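Lactate racemase (PDB 2YJG) interconverts the D- and L-isomers of lactate, using a nickel pincer cofactor derived from nicotinic acid mononucleotide. Local coordinates at residues A[273-285]-A[298-312]. Residues are numbered along the deposited sequence; the frame is centred on the assembly and turned at random.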
ATOM      1  N   ASN A 273     -37.749  -8.582  22.672  1.00 19.16           N
ATOM      2  CA  ASN A 273     -39.089  -9.117  22.581  1.00 19.77           C
ATOM      3  C   ASN A 273     -40.087  -7.976  22.595  1.00 20.52           C
ATOM      4  O   ASN A 273     -40.126  -7.197  23.573  1.00 21.84           O
ATOM      5  CB  ASN A 273     -39.323 -10.096  23.759  1.00 21.84           C
ATOM      6  CG  ASN A 273     -38.307 -11.243  23.787  1.00 24.20           C
ATOM      7  OD1 ASN A 273     -37.492 -11.366  24.716  1.00 34.14           O
ATOM      8  ND2 ASN A 273     -38.350 -12.076  22.776  1.00 20.81           N
ATOM      9  N   ALA A 274     -40.863  -7.828  21.527  1.00 18.45           N
ATOM     10  CA  ALA A 274     -41.790  -6.707  21.381  1.00 19.71           C
ATOM     11  C   ALA A 274     -43.273  -7.107  21.446  1.00 20.01           C
ATOM     12  O   ALA A 274     -43.697  -8.019  20.760  1.00 20.30           O
ATOM     13  CB  ALA A 274     -41.514  -5.999  20.002  1.00 20.50           C
ATOM     14  N   LYS A 275     -44.067  -6.427  22.267  1.00 19.93           N
ATOM     15  CA  LYS A 275     -45.520  -6.443  22.158  1.00 19.84           C
ATOM     16  C   LYS A 275     -45.903  -5.393  21.116  1.00 19.54           C
ATOM     17  O   LYS A 275     -45.672  -4.181  21.313  1.00 19.93           O
ATOM     18  CB  LYS A 275     -46.211  -6.137  23.501  1.00 19.69           C
ATOM     19  CG  LYS A 275     -47.674  -5.681  23.304  1.00 24.09           C
ATOM     20  CD  LYS A 275     -48.556  -5.795  24.598  1.00 30.59           C
ATOM     21  CE  LYS A 275     -50.047  -5.462  24.262  1.00 34.15           C
ATOM     22  NZ  LYS A 275     -50.871  -5.277  25.494  1.00 38.00           N
ATOM     23  N   PRO A 276     -46.508  -5.821  20.007  1.00 19.49           N
ATOM     24  CA  PRO A 276     -46.645  -4.775  18.994  1.00 19.37           C
ATOM     25  C   PRO A 276     -47.511  -3.574  19.426  1.00 20.32           C
ATOM     26  O   PRO A 276     -48.515  -3.715  20.174  1.00 18.17           O
ATOM     27  CB  PRO A 276     -47.192  -5.501  17.769  1.00 20.44           C
ATOM     28  CG  PRO A 276     -47.038  -7.013  18.059  1.00 21.14           C
ATOM     29  CD  PRO A 276     -47.030  -7.133  19.571  1.00 20.55           C
ATOM     30  N   ALA A 277     -47.080  -2.393  18.981  1.00 18.74           N
ATOM     31  CA  ALA A 277     -47.656  -1.135  19.395  1.00 20.57           C
ATOM     32  C   ALA A 277     -48.115  -0.370  18.184  1.00 20.74           C
ATOM     33  O   ALA A 277     -47.712  -0.631  17.034  1.00 19.69           O
ATOM     34  CB  ALA A 277     -46.643  -0.297  20.154  1.00 20.94           C
ATOM     35  N   ASP A 278     -48.968   0.600  18.440  1.00 19.88           N
ATOM     36  CA  ASP A 278     -49.460   1.451  17.386  1.00 21.29           C
ATOM     37  C   ASP A 278     -48.439   2.391  16.799  1.00 19.07           C
ATOM     38  O   ASP A 278     -48.613   2.801  15.633  1.00 17.19           O
ATOM     39  CB  ASP A 278     -50.602   2.297  17.899  1.00 22.45           C
ATOM     40  CG  ASP A 278     -51.873   1.604  17.776  1.00 27.81           C
ATOM     41  OD1 ASP A 278     -52.381   1.537  16.629  1.00 36.39           O
ATOM     42  OD2 ASP A 278     -52.373   1.135  18.821  1.00 34.17           O
ATOM     43  N   ILE A 279     -47.448   2.768  17.626  1.00 18.44           N
ATOM     44  CA  ILE A 279     -46.326   3.670  17.253  1.00 16.97           C
ATOM     45  C   ILE A 279     -45.006   3.049  17.724  1.00 16.87           C
ATOM     46  O   ILE A 279     -44.903   2.531  18.840  1.00 15.60           O
ATOM     47  CB  ILE A 279     -46.485   5.098  17.836  1.00 17.73           C
ATOM     48  CG1 ILE A 279     -47.786   5.749  17.387  1.00 19.99           C
ATOM     49  CG2 ILE A 279     -45.377   6.025  17.410  1.00 14.10           C
ATOM     50  CD1 ILE A 279     -48.086   7.138  18.158  1.00 19.74           C
ATOM     51  N   VAL A 280     -44.009   3.084  16.851  1.00 13.32           N
ATOM     52  CA  VAL A 280     -42.678   2.715  17.199  1.00 14.70           C
ATOM     53  C   VAL A 280     -41.782   3.918  16.909  1.00 14.21           C
ATOM     54  O   VAL A 280     -41.951   4.571  15.862  1.00 14.62           O
ATOM     55  CB  VAL A 280     -42.203   1.542  16.326  1.00 13.62           C
ATOM     56  CG1 VAL A 280     -40.819   1.208  16.663  1.00 14.65           C
ATOM     57  CG2 VAL A 280     -43.145   0.303  16.414  1.00 15.99           C
ATOM     58  N   ILE A 281     -40.828   4.207  17.798  1.00 13.75           N
ATOM     59  CA  ILE A 281     -39.741   5.166  17.573  1.00 14.42           C
ATOM     60  C   ILE A 281     -38.443   4.436  17.527  1.00 14.10           C
ATOM     61  O   ILE A 281     -38.116   3.658  18.439  1.00 13.96           O
ATOM     62  CB  ILE A 281     -39.625   6.241  18.682  1.00 13.89           C
ATOM     63  CG1 ILE A 281     -40.889   7.087  18.668  1.00 17.10           C
ATOM     64  CG2 ILE A 281     -38.320   7.016  18.501  1.00 13.92           C
ATOM     65  CD1 ILE A 281     -40.963   8.164  19.809  1.00 17.89           C
ATOM     66  N   THR A 282     -37.710   4.603  16.435  1.00 13.24           N
ATOM     67  CA  THR A 282     -36.396   3.958  16.332  1.00 13.33           C
ATOM     68  C   THR A 282     -35.388   4.849  15.552  1.00 14.63           C
ATOM     69  O   THR A 282     -35.676   6.033  15.281  1.00 14.39           O
ATOM     70  CB  THR A 282     -36.540   2.563  15.720  1.00 14.57           C
ATOM     71  OG1 THR A 282     -35.350   1.807  15.928  1.00 14.21           O
ATOM     72  CG2 THR A 282     -36.926   2.656  14.197  1.00 11.60           C
ATOM     73  N   SER A 283     -34.196   4.315  15.333  1.00 12.62           N
ATOM     74  CA  SER A 283     -33.129   5.052  14.635  1.00 12.88           C
ATOM     75  C   SER A 283     -32.351   4.104  13.762  1.00 12.99           C
ATOM     76  O   SER A 283     -32.569   2.895  13.788  1.00 13.54           O
ATOM     77  CB  SER A 283     -32.167   5.707  15.619  1.00 12.70           C
ATOM     78  OG  SER A 283     -31.200   4.803  16.019  1.00 13.85           O
ATOM     79  N   ASN A 284     -31.465   4.631  12.940  1.00 12.92           N
ATOM     80  CA  ASN A 284     -30.591   3.741  12.196  1.00 14.08           C
ATOM     81  C   ASN A 284     -29.187   3.723  12.731  1.00 14.59           C
ATOM     82  O   ASN A 284     -28.289   3.633  11.927  1.00 14.83           O
ATOM     83  CB  ASN A 284     -30.499   4.074  10.718  1.00 13.56           C
ATOM     84  CG  ASN A 284     -30.608   2.829   9.845  1.00 13.59           C
ATOM     85  OD1 ASN A 284     -31.540   2.081  10.020  1.00 12.08           O
ATOM     86  ND2 ASN A 284     -29.606   2.568   8.966  1.00 13.27           N
ATOM     87  N   GLY A 285     -29.014   3.834  14.054  1.00 14.71           N
ATOM     88  CA  GLY A 285     -27.718   3.609  14.682  1.00 14.95           C
ATOM     89  C   GLY A 285     -26.689   4.731  14.611  1.00 15.59           C
ATOM     90  O   GLY A 285     -25.538   4.523  14.972  1.00 16.76           O
ATOM     91  N   LYS A 298     -33.140  -0.598   6.912  1.00 11.43           N
ATOM     92  CA  LYS A 298     -32.758  -1.622   7.926  1.00 12.16           C
ATOM     93  C   LYS A 298     -33.414  -1.415   9.309  1.00 12.41           C
ATOM     94  O   LYS A 298     -34.140  -2.323   9.827  1.00 13.52           O
ATOM     95  CB  LYS A 298     -31.269  -1.738   8.042  1.00 12.72           C
ATOM     96  CG  LYS A 298     -30.579  -2.163   6.690  1.00 16.50           C
ATOM     97  CD  LYS A 298     -29.108  -2.058   6.766  1.00 17.33           C
ATOM     98  CE  LYS A 298     -28.417  -2.580   5.503  1.00 17.06           C
ATOM     99  NZ  LYS A 298     -26.892  -2.566   5.638  1.00 16.01           N
ATOM    100  N   GLY A 299     -33.254  -0.214   9.842  1.00 11.23           N
ATOM    101  CA  GLY A 299     -33.915   0.206  11.113  1.00 10.97           C
ATOM    102  C   GLY A 299     -35.430   0.174  10.990  1.00 12.15           C
ATOM    103  O   GLY A 299     -36.162  -0.149  11.922  1.00 11.42           O
ATOM    104  N   MET A 300     -35.951   0.542   9.818  1.00 11.27           N
ATOM    105  CA  MET A 300     -37.384   0.487   9.639  1.00 11.38           C
ATOM    106  C   MET A 300     -37.980  -0.912   9.783  1.00 10.79           C
ATOM    107  O   MET A 300     -39.148  -1.055  10.242  1.00  9.20           O
ATOM    108  CB  MET A 300     -37.805   1.011   8.258  1.00 10.07           C
ATOM    109  CG  MET A 300     -37.434   2.466   7.960  1.00 12.02           C
ATOM    110  SD  MET A 300     -38.018   2.944   6.330  1.00 11.98           S
ATOM    111  CE  MET A 300     -37.204   4.517   6.195  1.00 10.30           C
ATOM    112  N   THR A 301     -37.205  -1.921   9.368  1.00  9.71           N
ATOM    113  CA  THR A 301     -37.648  -3.327   9.523  1.00  9.34           C
ATOM    114  C   THR A 301     -37.774  -3.722  11.005  1.00 10.50           C
ATOM    115  O   THR A 301     -38.616  -4.555  11.327  1.00  9.79           O
ATOM    116  CB  THR A 301     -36.762  -4.404   8.807  1.00  9.43           C
ATOM    117  OG1 THR A 301     -35.461  -4.509   9.402  1.00  9.09           O
ATOM    118  CG2 THR A 301     -36.714  -4.179   7.245  1.00  8.67           C
ATOM    119  N   ALA A 302     -36.926  -3.155  11.883  1.00 10.51           N
ATOM    120  CA  ALA A 302     -37.010  -3.421  13.332  1.00 11.36           C
ATOM    121  C   ALA A 302     -38.308  -2.744  13.791  1.00 11.06           C
ATOM    122  O   ALA A 302     -39.062  -3.339  14.548  1.00 12.29           O
ATOM    123  CB  ALA A 302     -35.789  -2.828  14.078  1.00 13.13           C
ATOM    124  N   GLY A 303     -38.565  -1.532  13.292  1.00 11.27           N
ATOM    125  CA  GLY A 303     -39.873  -0.878  13.445  1.00 11.99           C
ATOM    126  C   GLY A 303     -41.082  -1.713  13.047  1.00 13.76           C
ATOM    127  O   GLY A 303     -42.087  -1.845  13.806  1.00 14.54           O
ATOM    128  N   GLU A 304     -41.017  -2.272  11.835  1.00 11.70           N
ATOM    129  CA  GLU A 304     -42.085  -3.031  11.260  1.00 13.39           C
ATOM    130  C   GLU A 304     -42.483  -4.187  12.178  1.00 12.68           C
ATOM    131  O   GLU A 304     -43.658  -4.417  12.383  1.00 13.45           O
ATOM    132  CB  GLU A 304     -41.595  -3.645   9.941  1.00 15.35           C
ATOM    133  CG  GLU A 304     -42.610  -4.466   9.138  1.00 14.81           C
ATOM    134  CD  GLU A 304     -41.929  -5.127   7.915  1.00 16.78           C
ATOM    135  OE1 GLU A 304     -40.720  -5.362   7.971  1.00 12.25           O
ATOM    136  OE2 GLU A 304     -42.607  -5.448   6.912  1.00 15.13           O
ATOM    137  N   ALA A 305     -41.490  -4.916  12.664  1.00 12.06           N
ATOM    138  CA  ALA A 305     -41.665  -6.052  13.513  1.00 12.89           C
ATOM    139  C   ALA A 305     -42.279  -5.708  14.890  1.00 13.68           C
ATOM    140  O   ALA A 305     -42.943  -6.563  15.476  1.00 13.47           O
ATOM    141  CB  ALA A 305     -40.354  -6.766  13.662  1.00 14.44           C
ATOM    142  N   ALA A 306     -42.121  -4.469  15.352  1.00 12.47           N
ATOM    143  CA  ALA A 306     -42.711  -4.013  16.627  1.00 14.77           C
ATOM    144  C   ALA A 306     -43.941  -3.182  16.495  1.00 15.17           C
ATOM    145  O   ALA A 306     -44.407  -2.627  17.516  1.00 15.29           O
ATOM    146  CB  ALA A 306     -41.670  -3.204  17.437  1.00 13.83           C
ATOM    147  N   CYS A 307     -44.467  -3.046  15.271  1.00 15.50           N
ATOM    148  CA  CYS A 307     -45.586  -2.180  14.997  1.00 17.37           C
ATOM    149  C   CYS A 307     -46.819  -3.026  14.606  1.00 18.79           C
ATOM    150  O   CYS A 307     -46.703  -4.046  13.920  1.00 20.09           O
ATOM    151  CB  CYS A 307     -45.187  -1.232  13.879  1.00 15.70           C
ATOM    152  SG  CYS A 307     -46.168   0.192  13.685  1.00 19.63           S
ATOM    153  N   LYS A 308     -47.986  -2.633  15.105  1.00 20.17           N
ATOM    154  CA  LYS A 308     -49.244  -3.177  14.650  1.00 21.74           C
ATOM    155  C   LYS A 308     -49.517  -2.771  13.183  1.00 21.84           C
ATOM    156  O   LYS A 308     -49.121  -1.697  12.723  1.00 22.01           O
ATOM    157  CB  LYS A 308     -50.380  -2.643  15.540  1.00 21.54           C
ATOM    158  CG  LYS A 308     -50.411  -3.198  16.960  1.00 24.48           C
ATOM    159  CD  LYS A 308     -51.691  -2.687  17.637  1.00 30.56           C
ATOM    160  CE  LYS A 308     -51.531  -2.530  19.144  1.00 33.81           C
ATOM    161  NZ  LYS A 308     -52.702  -1.782  19.779  1.00 35.50           N
ATOM    162  N   ASP A 309     -50.228  -3.629  12.464  1.00 22.57           N
ATOM    163  CA  ASP A 309     -50.673  -3.341  11.112  1.00 23.15           C
ATOM    164  C   ASP A 309     -51.388  -2.046  11.093  1.00 22.47           C
ATOM    165  O   ASP A 309     -52.269  -1.762  11.942  1.00 22.11           O
ATOM    166  CB  ASP A 309     -51.616  -4.427  10.567  1.00 25.22           C
ATOM    167  CG  ASP A 309     -51.036  -5.855  10.710  1.00 30.04           C
ATOM    168  OD1 ASP A 309     -49.870  -6.106  10.280  1.00 37.82           O
ATOM    169  OD2 ASP A 309     -51.750  -6.736  11.284  1.00 37.32           O
ATOM    170  N   GLY A 310     -50.981  -1.194  10.165  1.00 20.92           N
ATOM    171  CA  GLY A 310     -51.510   0.144  10.067  1.00 20.86           C
ATOM    172  C   GLY A 310     -50.959   1.177  10.999  1.00 20.13           C
ATOM    173  O   GLY A 310     -51.444   2.278  11.002  1.00 21.83           O
ATOM    174  N   GLY A 311     -49.953   0.806  11.802  1.00 20.04           N
ATOM    175  CA  GLY A 311     -49.357   1.684  12.760  1.00 19.02           C
ATOM    176  C   GLY A 311     -48.339   2.578  12.089  1.00 19.82           C
ATOM    177  O   GLY A 311     -48.152   2.500  10.870  1.00 20.33           O
ATOM    178  N   VAL A 312     -47.677   3.399  12.903  1.00 18.60           N
ATOM    179  CA  VAL A 312     -46.721   4.396  12.452  1.00 18.45           C
ATOM    180  C   VAL A 312     -45.347   4.083  13.006  1.00 17.67           C
ATOM    181  O   VAL A 312     -45.188   3.820  14.197  1.00 18.23           O
ATOM    182  CB  VAL A 312     -47.187   5.791  12.870  1.00 18.27           C
ATOM    183  CG1 VAL A 312     -46.237   6.888  12.329  1.00 17.80           C
ATOM    184  CG2 VAL A 312     -48.629   6.030  12.360  1.00 20.44           C
TER
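A beta-alpha-beta crossover of the C-terminal domain joins Val280 of strand 279-283 to Gly303 and Ala306 of helix 298-305 and its exit, and Ile279 to Val312 in the next parallel strand. Val280 is the apolar wedge: with CG1 anti to the backbone N (chi1 178°) and resting on Gly303 CA, its CG2 lies beside that N and comes 3.6 Å from Cys307 CB, also meeting Ala306 CB. Strand and helix run nearly antiparallel (157°), their axes 7.9 Å apart, as is characteristic of a crossover whose helix leads back to the start of the next parallel strand. Gly299 lets them close in, since a CB there would clash with Asn284 OD1 and Ser283 O. Asn284 OD1 instead accepts from Gly299 N (2.9 Å), while its ND2 bonds to Leu289 O. Lys298, the residue before Gly299, turns its NZ to OE1 of Gln295, about a turn earlier; both probably bind substrate. Where the strands pair, Val312 N donates to Asp278 O (2.9 Å) and Val280 N to Val312 O (3.0 Å). Near the surface, the extended Lys308 chain passes Pro276 O and closes a salt bridge to Asp278, NZ meeting OD2 from above the carboxylate plane at 3.1 Å. Were Asp278 an alanine, the Lys308 ammonium would probably lose its carboxylate mate, and its chain be freer to swing.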